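COMB10 (Helicobacter pylori, PDB 2BHV) probably forms part of the periplasmic core of a Com type IV secretion system, as a member of the TrbI/VirB10 family. Local coordinates at residues Arg40-Asp45 with Ile224-Asp229; Ile48-Ile53 with Val64-Glu69; Pro55-Ile60 with Gly90-Asn95; Asn96-Tyr101 with Ser208-Ile213; Ile116-Thr121 with Asn238-Glu243. All blocks are in the same frame, centred on the assembly; numbering follows the deposited sequence.

Contact 1: residues Arg40-Asp45 with Ile224-Asp229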
# COMPACT_ATOMS: atom_id res chain seq x y z
N ARG A 40 25.97 -16.70 -36.47
CA ARG A 40 25.82 -17.39 -35.19
C ARG A 40 25.59 -16.40 -34.05
O ARG A 40 26.19 -16.49 -32.98
CB ARG A 40 27.03 -18.30 -34.92
CG ARG A 40 27.10 -19.51 -35.84
CD ARG A 40 28.23 -20.45 -35.47
NE ARG A 40 28.06 -20.98 -34.12
CZ ARG A 40 27.26 -21.99 -33.79
NH1 ARG A 40 26.55 -22.60 -34.72
NH2 ARG A 40 27.17 -22.38 -32.53
N THR A 41 24.68 -15.46 -34.30
CA THR A 41 24.37 -14.43 -33.33
C THR A 41 22.87 -14.37 -33.11
O THR A 41 22.08 -14.57 -34.03
CB THR A 41 24.87 -13.05 -33.81
OG1 THR A 41 26.28 -13.13 -34.07
CG2 THR A 41 24.62 -11.98 -32.77
N ILE A 42 22.47 -14.09 -31.87
CA ILE A 42 21.10 -13.76 -31.59
C ILE A 42 21.03 -12.27 -31.37
O ILE A 42 21.79 -11.71 -30.59
CB ILE A 42 20.57 -14.52 -30.37
CG1 ILE A 42 20.55 -16.03 -30.65
CG2 ILE A 42 19.17 -14.03 -29.99
CD1 ILE A 42 20.21 -16.88 -29.43
N THR A 43 20.14 -11.61 -32.10
CA THR A 43 19.98 -10.17 -32.01
C THR A 43 19.40 -9.77 -30.66
O THR A 43 18.51 -10.45 -30.12
CB THR A 43 19.05 -9.66 -33.10
OG1 THR A 43 19.56 -10.06 -34.38
CG2 THR A 43 18.89 -8.12 -33.05
N ALA A 44 19.90 -8.67 -30.12
CA ALA A 44 19.27 -8.02 -28.97
C ALA A 44 17.74 -7.98 -29.11
O ALA A 44 17.20 -7.73 -30.20
CB ALA A 44 19.84 -6.61 -28.79
N ASP A 45 17.06 -8.27 -28.00
CA ASP A 45 15.60 -8.26 -27.94
C ASP A 45 14.91 -9.26 -28.87
O ASP A 45 13.74 -9.07 -29.23
CB ASP A 45 15.05 -6.85 -28.16
CG ASP A 45 15.77 -5.81 -27.33
OD1 ASP A 45 15.71 -5.90 -26.08
OD2 ASP A 45 16.39 -4.91 -27.93
N ILE A 224 12.34 -14.83 -22.72
CA ILE A 224 13.70 -14.50 -22.34
C ILE A 224 14.32 -13.66 -23.46
O ILE A 224 14.33 -14.09 -24.61
CB ILE A 224 14.52 -15.74 -22.05
CG1 ILE A 224 13.93 -16.50 -20.86
CG2 ILE A 224 15.98 -15.37 -21.78
CD1 ILE A 224 14.53 -17.86 -20.60
N SER A 225 14.80 -12.47 -23.11
CA SER A 225 15.26 -11.50 -24.09
C SER A 225 16.68 -11.01 -23.83
O SER A 225 16.98 -10.46 -22.77
CB SER A 225 14.30 -10.32 -24.11
OG SER A 225 14.75 -9.32 -25.00
N PRO A 226 17.58 -11.20 -24.79
CA PRO A 226 18.94 -10.71 -24.65
C PRO A 226 18.97 -9.20 -24.65
O PRO A 226 18.30 -8.55 -25.46
CB PRO A 226 19.63 -11.24 -25.90
CG PRO A 226 18.75 -12.31 -26.41
CD PRO A 226 17.38 -11.87 -26.08
N ASN A 227 19.75 -8.63 -23.73
CA ASN A 227 19.93 -7.20 -23.68
C ASN A 227 21.07 -6.75 -24.57
O ASN A 227 21.35 -5.56 -24.70
CB ASN A 227 20.15 -6.75 -22.25
CG ASN A 227 18.90 -6.86 -21.42
OD1 ASN A 227 17.81 -6.60 -21.90
ND2 ASN A 227 19.06 -7.25 -20.16
N THR A 228 21.75 -7.71 -25.18
CA THR A 228 22.74 -7.43 -26.20
C THR A 228 22.75 -8.54 -27.19
O THR A 228 22.22 -9.62 -26.92
CB THR A 228 24.16 -7.38 -25.66
OG1 THR A 228 24.15 -7.13 -24.26
CG2 THR A 228 24.95 -6.28 -26.37
N ASP A 229 23.37 -8.30 -28.33
CA ASP A 229 23.66 -9.37 -29.25
C ASP A 229 24.48 -10.42 -28.51
O ASP A 229 25.38 -10.09 -27.74
CB ASP A 229 24.42 -8.82 -30.46
CG ASP A 229 23.62 -7.80 -31.24
OD1 ASP A 229 22.40 -7.69 -31.01
OD2 ASP A 229 24.19 -7.10 -32.08

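Contact 2: residues Ile48-Ile53 with Val64-Glu69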
# COMPACT_ATOMS: atom_id res chain seq x y z
N ILE A 48 12.84 -15.05 -26.84
CA ILE A 48 12.91 -16.50 -26.71
C ILE A 48 11.79 -16.98 -25.80
O ILE A 48 11.85 -16.82 -24.58
CB ILE A 48 14.26 -16.94 -26.13
CG1 ILE A 48 15.41 -16.42 -26.98
CG2 ILE A 48 14.32 -18.45 -26.01
CD1 ILE A 48 16.70 -16.35 -26.24
N PRO A 49 10.74 -17.56 -26.38
CA PRO A 49 9.62 -17.98 -25.57
C PRO A 49 9.94 -19.25 -24.78
O PRO A 49 10.51 -20.21 -25.31
CB PRO A 49 8.53 -18.24 -26.59
CG PRO A 49 9.27 -18.63 -27.81
CD PRO A 49 10.55 -17.88 -27.80
N ALA A 50 9.59 -19.25 -23.50
CA ALA A 50 9.85 -20.39 -22.64
C ALA A 50 8.76 -20.48 -21.58
O ALA A 50 8.08 -19.50 -21.28
CB ALA A 50 11.22 -20.28 -22.00
N PHE A 51 8.60 -21.67 -21.03
CA PHE A 51 7.73 -21.87 -19.89
C PHE A 51 8.53 -22.39 -18.70
O PHE A 51 9.53 -23.10 -18.89
CB PHE A 51 6.56 -22.81 -20.23
CG PHE A 51 6.97 -24.23 -20.58
CD1 PHE A 51 7.07 -25.20 -19.58
CD2 PHE A 51 7.19 -24.61 -21.90
CE1 PHE A 51 7.42 -26.52 -19.90
CE2 PHE A 51 7.55 -25.90 -22.22
CZ PHE A 51 7.66 -26.86 -21.22
N LEU A 52 8.09 -22.04 -17.49
CA LEU A 52 8.80 -22.42 -16.28
C LEU A 52 8.44 -23.81 -15.84
O LEU A 52 7.26 -24.14 -15.72
CB LEU A 52 8.47 -21.47 -15.15
CG LEU A 52 8.83 -19.99 -15.28
CD1 LEU A 52 8.44 -19.27 -14.00
CD2 LEU A 52 10.32 -19.79 -15.59
N ILE A 53 9.47 -24.63 -15.60
CA ILE A 53 9.31 -25.99 -15.07
C ILE A 53 9.28 -25.92 -13.56
O ILE A 53 8.62 -26.71 -12.91
CB ILE A 53 10.44 -26.92 -15.56
CG1 ILE A 53 10.34 -27.12 -17.07
CG2 ILE A 53 10.40 -28.26 -14.85
CD1 ILE A 53 11.65 -27.54 -17.71
N VAL A 64 15.73 -21.65 -10.87
CA VAL A 64 14.59 -21.79 -11.78
C VAL A 64 15.01 -22.47 -13.06
O VAL A 64 16.10 -22.21 -13.58
CB VAL A 64 13.92 -20.42 -12.10
CG1 VAL A 64 14.86 -19.48 -12.83
CG2 VAL A 64 12.67 -20.61 -12.91
N ILE A 65 14.15 -23.35 -13.57
CA ILE A 65 14.40 -24.00 -14.84
C ILE A 65 13.25 -23.69 -15.80
O ILE A 65 12.09 -23.90 -15.48
CB ILE A 65 14.54 -25.52 -14.68
CG1 ILE A 65 15.62 -25.85 -13.65
CG2 ILE A 65 14.87 -26.18 -16.02
CD1 ILE A 65 15.54 -27.27 -13.13
N ALA A 66 13.59 -23.17 -16.97
CA ALA A 66 12.62 -22.95 -18.03
C ALA A 66 12.92 -23.83 -19.24
O ALA A 66 14.04 -24.34 -19.41
CB ALA A 66 12.59 -21.51 -18.42
N GLN A 67 11.93 -24.01 -20.10
CA GLN A 67 12.11 -24.76 -21.31
C GLN A 67 11.73 -23.97 -22.55
O GLN A 67 10.65 -23.44 -22.64
CB GLN A 67 11.30 -26.03 -21.25
CG GLN A 67 11.72 -27.00 -22.30
CD GLN A 67 10.90 -28.23 -22.30
OE1 GLN A 67 10.14 -28.46 -23.23
NE2 GLN A 67 11.04 -29.04 -21.26
N VAL A 68 12.64 -23.91 -23.52
CA VAL A 68 12.45 -23.10 -24.72
C VAL A 68 11.38 -23.72 -25.61
O VAL A 68 11.37 -24.93 -25.82
CB VAL A 68 13.78 -22.92 -25.49
CG1 VAL A 68 13.57 -22.00 -26.67
CG2 VAL A 68 14.84 -22.34 -24.59
N GLU A 69 10.49 -22.89 -26.13
CA GLU A 69 9.29 -23.39 -26.81
C GLU A 69 9.41 -23.59 -28.32
O GLU A 69 8.56 -24.23 -28.91
CB GLU A 69 8.09 -22.52 -26.49
CG GLU A 69 7.65 -22.64 -25.06
CD GLU A 69 6.38 -21.91 -24.79
OE1 GLU A 69 5.34 -22.27 -25.36
OE2 GLU A 69 6.41 -20.95 -23.99

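Contact 3: residues Pro55-Ile60 with Gly90-Asn95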
# COMPACT_ATOMS: atom_id res chain seq x y z
N PRO A 55 8.78 -23.44 -10.00
CA PRO A 55 8.17 -22.18 -9.56
C PRO A 55 9.19 -21.19 -9.00
O PRO A 55 10.31 -21.57 -8.66
CB PRO A 55 7.21 -22.63 -8.45
CG PRO A 55 7.79 -23.85 -7.92
CD PRO A 55 8.50 -24.53 -9.06
N ILE A 56 8.79 -19.92 -8.93
CA ILE A 56 9.56 -18.87 -8.29
C ILE A 56 8.77 -18.30 -7.10
O ILE A 56 7.80 -17.55 -7.31
CB ILE A 56 9.82 -17.70 -9.26
CG1 ILE A 56 10.65 -18.17 -10.46
CG2 ILE A 56 10.52 -16.54 -8.55
CD1 ILE A 56 10.89 -17.08 -11.50
N SER A 57 9.17 -18.66 -5.88
CA SER A 57 8.55 -18.11 -4.65
C SER A 57 9.23 -16.80 -4.19
O SER A 57 10.43 -16.63 -4.38
CB SER A 57 8.60 -19.13 -3.53
OG SER A 57 9.95 -19.45 -3.22
N SER A 58 8.47 -15.89 -3.58
CA SER A 58 9.01 -14.55 -3.22
C SER A 58 9.72 -14.49 -1.85
O SER A 58 10.38 -13.48 -1.56
CB SER A 58 7.96 -13.43 -3.34
OG SER A 58 7.12 -13.37 -2.19
N GLN A 59 9.58 -15.52 -1.01
CA GLN A 59 10.43 -15.60 0.18
C GLN A 59 11.78 -16.19 -0.23
O GLN A 59 12.76 -15.46 -0.42
CB GLN A 59 9.79 -16.41 1.33
CG GLN A 59 8.23 -16.38 1.46
CD GLN A 59 7.59 -17.79 1.27
OE1 GLN A 59 7.44 -18.28 0.13
NE2 GLN A 59 7.19 -18.41 2.37
N ILE A 60 11.82 -17.52 -0.37
CA ILE A 60 12.97 -18.26 -0.92
C ILE A 60 13.60 -17.53 -2.13
O ILE A 60 12.89 -17.16 -3.07
CB ILE A 60 12.53 -19.70 -1.39
CG1 ILE A 60 11.99 -20.53 -0.21
CG2 ILE A 60 13.65 -20.41 -2.20
CD1 ILE A 60 10.96 -21.63 -0.62
N GLY A 90 18.40 -20.82 -14.49
CA GLY A 90 18.59 -19.51 -13.88
C GLY A 90 18.59 -19.52 -12.36
O GLY A 90 18.19 -20.51 -11.74
N TYR A 91 19.04 -18.42 -11.77
CA TYR A 91 19.02 -18.24 -10.33
C TYR A 91 18.33 -16.94 -10.04
O TYR A 91 18.57 -15.96 -10.72
CB TYR A 91 20.44 -18.25 -9.78
CG TYR A 91 21.15 -19.54 -10.08
CD1 TYR A 91 21.00 -20.65 -9.26
CD2 TYR A 91 21.96 -19.66 -11.21
CE1 TYR A 91 21.64 -21.86 -9.55
CE2 TYR A 91 22.60 -20.86 -11.51
CZ TYR A 91 22.44 -21.95 -10.68
OH TYR A 91 23.08 -23.12 -10.99
N TYR A 92 17.46 -16.95 -9.05
CA TYR A 92 16.61 -15.80 -8.78
C TYR A 92 16.67 -15.39 -7.32
O TYR A 92 16.88 -16.24 -6.44
CB TYR A 92 15.17 -16.11 -9.17
CG TYR A 92 14.45 -17.13 -8.29
CD1 TYR A 92 13.79 -16.74 -7.11
CD2 TYR A 92 14.42 -18.49 -8.63
CE1 TYR A 92 13.14 -17.66 -6.32
CE2 TYR A 92 13.77 -19.42 -7.84
CZ TYR A 92 13.12 -18.99 -6.68
OH TYR A 92 12.47 -19.91 -5.87
N SER A 93 16.47 -14.10 -7.07
CA SER A 93 16.27 -13.58 -5.72
C SER A 93 15.21 -12.49 -5.71
O SER A 93 15.01 -11.79 -6.70
CB SER A 93 17.58 -13.04 -5.14
OG SER A 93 17.94 -11.81 -5.76
N ASN A 94 14.54 -12.36 -4.57
CA ASN A 94 13.62 -11.27 -4.34
C ASN A 94 14.31 -10.25 -3.46
O ASN A 94 14.83 -10.58 -2.41
CB ASN A 94 12.32 -11.78 -3.74
CG ASN A 94 11.45 -12.49 -4.78
OD1 ASN A 94 11.36 -13.74 -4.83
ND2 ASN A 94 10.81 -11.69 -5.66
N ASN A 95 14.42 -9.02 -3.97
CA ASN A 95 15.07 -7.91 -3.27
C ASN A 95 13.99 -6.95 -2.75
O ASN A 95 13.80 -5.84 -3.26
CB ASN A 95 16.07 -7.18 -4.20
CG ASN A 95 16.67 -5.87 -3.59
OD1 ASN A 95 17.38 -5.11 -4.29
ND2 ASN A 95 16.38 -5.61 -2.31

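Contact 4: residues Asn96-Tyr101 with Ser208-Ile213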
# COMPACT_ATOMS: atom_id res chain seq x y z
N ASN A 96 13.26 -7.41 -1.73
CA ASN A 96 12.20 -6.62 -1.13
C ASN A 96 12.66 -5.31 -0.44
O ASN A 96 12.95 -5.30 0.77
CB ASN A 96 11.39 -7.49 -0.15
CG ASN A 96 10.58 -8.58 -0.86
OD1 ASN A 96 10.05 -8.38 -1.96
ND2 ASN A 96 10.47 -9.75 -0.22
N LYS A 97 12.77 -4.22 -1.22
CA LYS A 97 12.62 -2.84 -0.67
C LYS A 97 11.13 -2.73 -0.36
O LYS A 97 10.34 -2.17 -1.15
CB LYS A 97 13.05 -1.75 -1.68
CG LYS A 97 14.57 -1.53 -1.82
CD LYS A 97 15.04 -0.24 -1.14
CE LYS A 97 15.27 -0.45 0.36
NZ LYS A 97 15.66 0.81 1.07
N MET A 98 10.76 -3.28 0.81
CA MET A 98 9.41 -3.85 1.03
C MET A 98 8.21 -2.88 0.97
O MET A 98 8.36 -1.65 1.14
CB MET A 98 9.38 -4.82 2.24
CG MET A 98 9.35 -6.33 1.81
SD MET A 98 9.88 -7.64 2.99
CE MET A 98 8.87 -7.32 4.45
N GLY A 99 7.04 -3.46 0.72
CA GLY A 99 5.97 -2.76 0.01
C GLY A 99 6.13 -3.13 -1.46
O GLY A 99 5.35 -3.93 -2.01
N GLU A 100 7.17 -2.56 -2.09
CA GLU A 100 7.55 -2.90 -3.46
C GLU A 100 8.16 -4.30 -3.58
O GLU A 100 8.78 -4.82 -2.65
CB GLU A 100 8.52 -1.85 -4.02
CG GLU A 100 8.96 -2.12 -5.47
CD GLU A 100 9.23 -0.84 -6.26
OE1 GLU A 100 9.51 0.21 -5.63
OE2 GLU A 100 9.15 -0.88 -7.51
N TYR A 101 7.98 -4.88 -4.77
CA TYR A 101 8.46 -6.21 -5.10
C TYR A 101 9.58 -6.06 -6.14
O TYR A 101 9.49 -5.23 -7.05
CB TYR A 101 7.29 -7.01 -5.67
CG TYR A 101 7.61 -8.30 -6.39
CD1 TYR A 101 8.19 -8.29 -7.66
CD2 TYR A 101 7.28 -9.54 -5.82
CE1 TYR A 101 8.47 -9.50 -8.34
CE2 TYR A 101 7.56 -10.74 -6.49
CZ TYR A 101 8.15 -10.71 -7.74
OH TYR A 101 8.41 -11.90 -8.39
N SER A 208 1.13 -1.53 4.33
CA SER A 208 1.83 -1.87 3.09
C SER A 208 3.35 -2.04 3.29
O SER A 208 4.06 -2.46 2.37
CB SER A 208 1.51 -0.89 1.95
OG SER A 208 2.28 0.29 2.04
N LYS A 209 3.84 -1.73 4.49
CA LYS A 209 5.27 -1.85 4.81
C LYS A 209 5.79 -3.28 4.59
O LYS A 209 6.79 -3.48 3.89
CB LYS A 209 5.61 -1.35 6.24
CG LYS A 209 6.09 0.13 6.33
CD LYS A 209 7.25 0.26 7.33
CE LYS A 209 7.24 1.59 8.10
NZ LYS A 209 7.57 2.77 7.25
N ILE A 210 5.13 -4.26 5.19
CA ILE A 210 5.44 -5.66 4.87
C ILE A 210 4.81 -6.01 3.50
O ILE A 210 3.79 -5.44 3.11
CB ILE A 210 5.00 -6.62 6.01
CG1 ILE A 210 5.49 -6.09 7.36
CG2 ILE A 210 5.52 -8.05 5.74
CD1 ILE A 210 5.10 -6.94 8.58
N ALA A 211 5.47 -6.90 2.75
CA ALA A 211 5.05 -7.25 1.38
C ALA A 211 4.37 -8.60 1.36
O ALA A 211 4.61 -9.41 2.26
CB ALA A 211 6.25 -7.25 0.43
N PRO A 212 3.51 -8.87 0.35
CA PRO A 212 2.85 -10.18 0.33
C PRO A 212 3.76 -11.24 -0.25
O PRO A 212 4.73 -10.92 -0.94
CB PRO A 212 1.63 -9.95 -0.57
CG PRO A 212 2.06 -8.87 -1.52
CD PRO A 212 3.12 -8.04 -0.81
N ILE A 213 3.45 -12.49 0.03
CA ILE A 213 4.13 -13.57 -0.63
C ILE A 213 3.62 -13.60 -2.07
O ILE A 213 2.42 -13.56 -2.32
CB ILE A 213 3.89 -14.93 0.07
CG1 ILE A 213 3.91 -14.78 1.59
CG2 ILE A 213 4.92 -15.96 -0.41
CD1 ILE A 213 2.54 -14.51 2.22

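Contact 5: residues Ile116-Thr121 with Asn238-Glu243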
# COMPACT_ATOMS: atom_id res chain seq x y z
N ILE A 116 24.51 -30.16 -25.34
CA ILE A 116 25.57 -29.16 -25.40
C ILE A 116 25.25 -28.05 -24.40
O ILE A 116 24.12 -27.57 -24.35
CB ILE A 116 25.87 -28.61 -26.85
CG1 ILE A 116 25.00 -27.40 -27.20
CG2 ILE A 116 25.77 -29.72 -27.91
CD1 ILE A 116 25.05 -26.98 -28.69
N ASN A 117 26.25 -27.68 -23.59
CA ASN A 117 26.08 -26.60 -22.62
C ASN A 117 26.48 -25.24 -23.15
O ASN A 117 27.61 -25.04 -23.57
CB ASN A 117 26.86 -26.92 -21.36
CG ASN A 117 26.04 -27.68 -20.35
OD1 ASN A 117 25.68 -27.14 -19.29
ND2 ASN A 117 25.71 -28.93 -20.67
N ILE A 118 25.54 -24.31 -23.13
CA ILE A 118 25.83 -22.93 -23.48
C ILE A 118 25.94 -22.09 -22.21
O ILE A 118 24.94 -21.90 -21.51
CB ILE A 118 24.75 -22.36 -24.40
CG1 ILE A 118 24.50 -23.32 -25.57
CG2 ILE A 118 25.16 -20.99 -24.90
CD1 ILE A 118 23.26 -23.00 -26.39
N MET A 119 27.15 -21.61 -21.90
CA MET A 119 27.36 -20.70 -20.77
C MET A 119 26.94 -19.28 -21.06
O MET A 119 27.25 -18.73 -22.12
CB MET A 119 28.81 -20.71 -20.32
CG MET A 119 29.01 -21.34 -18.96
SD MET A 119 28.28 -22.99 -18.92
CE MET A 119 29.37 -23.89 -20.06
N LEU A 120 26.24 -18.68 -20.11
CA LEU A 120 25.87 -17.27 -20.17
C LEU A 120 26.55 -16.52 -19.03
O LEU A 120 27.08 -15.42 -19.23
CB LEU A 120 24.35 -17.11 -20.12
CG LEU A 120 23.57 -17.91 -21.18
CD1 LEU A 120 22.15 -18.18 -20.73
CD2 LEU A 120 23.57 -17.23 -22.55
N THR A 121 26.52 -17.11 -17.83
CA THR A 121 27.22 -16.58 -16.66
C THR A 121 27.62 -17.75 -15.75
O THR A 121 26.78 -18.57 -15.38
CB THR A 121 26.34 -15.57 -15.88
OG1 THR A 121 25.82 -14.55 -16.76
CG2 THR A 121 27.14 -14.90 -14.76
N ASN A 238 31.05 -30.36 -26.39
CA ASN A 238 29.76 -30.06 -25.75
C ASN A 238 29.67 -28.74 -24.97
O ASN A 238 28.81 -28.59 -24.09
CB ASN A 238 29.31 -31.23 -24.86
CG ASN A 238 28.81 -32.40 -25.67
OD1 ASN A 238 29.54 -32.98 -26.49
ND2 ASN A 238 27.54 -32.77 -25.46
N GLU A 239 30.53 -27.79 -25.30
CA GLU A 239 30.57 -26.54 -24.56
C GLU A 239 30.60 -25.30 -25.45
O GLU A 239 31.38 -25.23 -26.41
CB GLU A 239 31.76 -26.55 -23.60
CG GLU A 239 31.58 -25.66 -22.40
CD GLU A 239 32.16 -26.26 -21.14
OE1 GLU A 239 33.17 -26.99 -21.23
OE2 GLU A 239 31.58 -25.99 -20.06
N VAL A 240 29.74 -24.33 -25.15
CA VAL A 240 29.74 -23.05 -25.84
C VAL A 240 29.83 -21.96 -24.79
O VAL A 240 28.96 -21.86 -23.92
CB VAL A 240 28.46 -22.82 -26.68
CG1 VAL A 240 28.47 -21.44 -27.32
CG2 VAL A 240 28.33 -23.88 -27.75
N ILE A 241 30.89 -21.16 -24.85
CA ILE A 241 31.00 -19.99 -24.01
C ILE A 241 30.52 -18.79 -24.81
O ILE A 241 31.22 -18.31 -25.70
CB ILE A 241 32.42 -19.80 -23.45
CG1 ILE A 241 32.82 -21.02 -22.61
CG2 ILE A 241 32.49 -18.56 -22.58
CD1 ILE A 241 34.31 -21.09 -22.30
N ALA A 242 29.31 -18.32 -24.51
CA ALA A 242 28.68 -17.25 -25.27
C ALA A 242 29.43 -15.94 -25.12
O ALA A 242 30.02 -15.69 -24.08
CB ALA A 242 27.24 -17.09 -24.83
N GLU A 243 29.40 -15.11 -26.16
CA GLU A 243 29.99 -13.76 -26.10
C GLU A 243 28.94 -12.68 -26.26
O GLU A 243 28.14 -12.72 -27.18
CB GLU A 243 31.02 -13.57 -27.19
CG GLU A 243 32.33 -14.24 -26.92
CD GLU A 243 33.17 -14.31 -28.18
OE1 GLU A 243 33.39 -13.24 -28.81
OE2 GLU A 243 33.59 -15.45 -28.54

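Contact 1: residues Arg40-Asp45 with Ile224-Asp229
The carboxylate of Asp229 meets the backbone of Ala44 through OD1, which is approached nearly head-on by the amide: Ala44 N to Asp229 OD1 is 2.8 Å, with an N-H...O angle of 171°. The methyl of Ala44 lies beside the same oxygen, and the CG2 methyl of Thr41 rests on the carboxylate's stem, 3.9 Å from Asp229 CB. The contact is consistent with the modified beta-barrel of VirB10 periplasmic domains, in which a connecting piece of chain spans strands from distant parts of the sheet. The chain from strand 41-42 to strand 48-52 runs beside the short connection from strand 221-226 to strand 229-231, passing from one partner to the other. Ile42 pairs through its backbone with Ile230, and Ser225 with Ser153 on the far side. Where the pairing changes partner, a backbone-to-backbone bond joins the segments, Asp45 N to Pro226 O, 2.8 Å, with the donor in the carbonyl plane. The pyrrolidine ring of Pro226 presents its CG corner to the CG2 branch of Ile42 at 4.0 Å, the two side chains crossing at about a right angle on the buried side, next to Leu152. Placing CG of Asp229 beside its own backbone N (chi1 -62°) turns the acid toward the loop. Ser225, by contrast, has OG anti to the backbone N (chi1 177°), which brings the hydroxyl toward Asp45; OG stands 3.7 Å from Asp45 OD1 and makes a weak hydrogen bond to Lys46 O.

Contact 2: residues Ile48-Ile53 with Val64-Glu69
Strands 48-52 and 64-68 run antiparallel with a strong twist, their directions 135° apart, and Phe51 and Gln67 form the hydrogen-bonded pair between the non-hydrogen-bonded pairs Ala50-Val68 and Leu52-Ala66. Gln67 N reaches Phe51 O at 2.8 Å, the return bond from Phe51 N to Gln67 O is longer at 3.2 Å, and bonds from Glu69 N to Pro49 O and from Ile53 N to Ile65 O extend the pairing. On the face carrying Phe51 and Gln67, the ring is set between its backbone N and carbonyl carbon (chi1 64°), which brings it alongside the glutamine. Gln67 CB then lies over one ring face, 4.0 Å from the centroid, in a CH-pi contact, while the amide at the end of the extended chain is inclined 57° to the ring. The opposite face, of Ala50, Leu52 and Ala66, is aliphatic: Leu52 CD2 touches both Val64 CG2, at 3.7 Å, and Ala66 CB, with Trp107 beyond. Glu69 divides its roles, its CG methylene packing in plane at the ring edge, 3.8 Å from Phe51 CD2, while its carboxylate is paired with Arg221 in a salt bridge.

Contact 3: residues Pro55-Ile60 with Gly90-Asn95
Tyr92 and Ile56 meet because each first torsion aims the right group across the gap: the tyrosine CG stands between its backbone N and carbonyl carbon (chi1 69°), raising the ring toward residues 55-60, while with CG1 of Ile56 beside the backbone N (chi1 -62°), the CG2 branch is left anti to that N and reaches the aromatic surface. That methyl sits over one face of the ring, 3.8 Å from the centroid and 20° off the normal, displaced toward the rim; this is a CH-pi contact. The two side chains slide past each other in opposite directions, so the phenol end continues beyond Ile56 toward Ser57 and Ile60. There the backbone bends round it, with Ile60 O 3.3 Å from Tyr92 CE1 and the CG2 branch of Ile60 3.9 Å from Tyr92 OH. Two residues further along the strand, the side chain of Asn94 lies against Ser58, whose carbonyl O is 3.4 Å from Asn94 CB. Ser58 itself is held from another direction, OG bonding to Val214 N. Strand 56-57 belongs to a small three-stranded sheet with 215-216 and 161-162, and the ring of Tyr92 joins that sheet to strand 87-94 of the large one; Val64 packs on both Ile56 and Tyr92. The chemistry is therefore mainly that of an aromatic face under a methyl group, a contact that ties two sheets by burial of side chains rather than by continuous strand pairing.

Contact 4: residues Asn96-Tyr101 with Ser208-Ile213
The base of a projecting helical arm is the setting in which Met98 and Gly99 meet the end of helix 196-209 and the extended residues that follow it. Met98 supplies the side-chain part. Its CG lies 3.5 Å from the methyl of Ala211, and the bend at the thioether (chi3 54°) carries CE onward to the CG2 branch of Ile210, at 3.7 Å. Met98 and Ile210 thus run side by side and point the same way, with the alanine methyl packed nearer the methionine's root, where Ala211 CB also comes to 3.9 Å from Gly99 N. Gly99 supplies the backbone part: its CA faces the carbonyl of Ser208 in a CA-H...O contact, 3.1 Å to the oxygen. The amide of the same glycine comes to 3.2 Å from Lys209 O, yet the angle is too poor for a hydrogen bond. In members of the VirB10 family the periplasmic domain is a modified beta-barrel from which a helical antenna extends, and helix 196-209 is consistent with part of it. Residues 96-101 form the loop linking strands 87-94 and 103-111, which meets the arm where the arm returns to the barrel. An inverse gamma turn centred on Lys97 ends at Met98, whose side chain points toward Ala211. The neighbourhood is also an assembly surface: Tyr101 O accepts a hydrogen bond from ND2 of Asn201 in the second subunit, whose Leu204 packs on Pro212.

Contact 5: residues Ile116-Thr121 with Asn238-Glu243
Ile116 to Leu120 and Asn238 to Ala242 are joined first by four backbone hydrogen bonds. Asn117 N donates to Asn238 O (2.8 Å) from above the carbonyl plane, and Asn117 O receives Val240 N at 2.7 Å. Met119 repeats the pattern: its N meets Val240 O almost exactly in line with the C=O bond (C=O...N angle 177°), and its O takes the longer bond from Ala242 N, 3.2 Å. Weaker CA-H...O contacts fill in between, one from Ile118 CA to Val240 O. Apolar contacts occupy the buried face, where Ile118 and Val240 lie side by side, CG2 to CG1 at 4.1 Å, and where Phe232 packs on Ile118 and Pro233 on Val240. Farther along, Leu120 CD2 touches Ala242 CB. On the other face, the Met119 chain is bent at both its second and third torsions, so that its CE folds back across the stem of Glu239 and lies 3.7 Å from Glu239 CG. A polar tie beyond the strands has Asn238 ND2 bonded to Gly115 O. Alternate residues of each strand carrying the bonds, with directions only 15° apart, are the signature of parallel pairing, here the one parallel neighbour pair within a largely antiparallel ten-stranded sheet.

How the contacts relate
Contacts 1, 2, 3 and 5 all reach the large sheet, contact 3 through strand 87-94. Contacts 1 and 2, with centres 16 Å apart, are stitched directly by Ile224 N to Ile48 O at 2.8 Å; contacts 2 and 3 are joined in the same way by Gly90 N and Val64 O, also 2.8 Å. Contact 5 lies about 14 Å from contact 1, centre to centre, without touching it, on the same side of the chain's centre. Contact 4 stands apart at the other end: its centre is about 36 Å from that of contact 5, yet it touches contact 3 through Ile213 on Ser58 and Tyr101 on Asn94, linking barrel to arm and dimer surface.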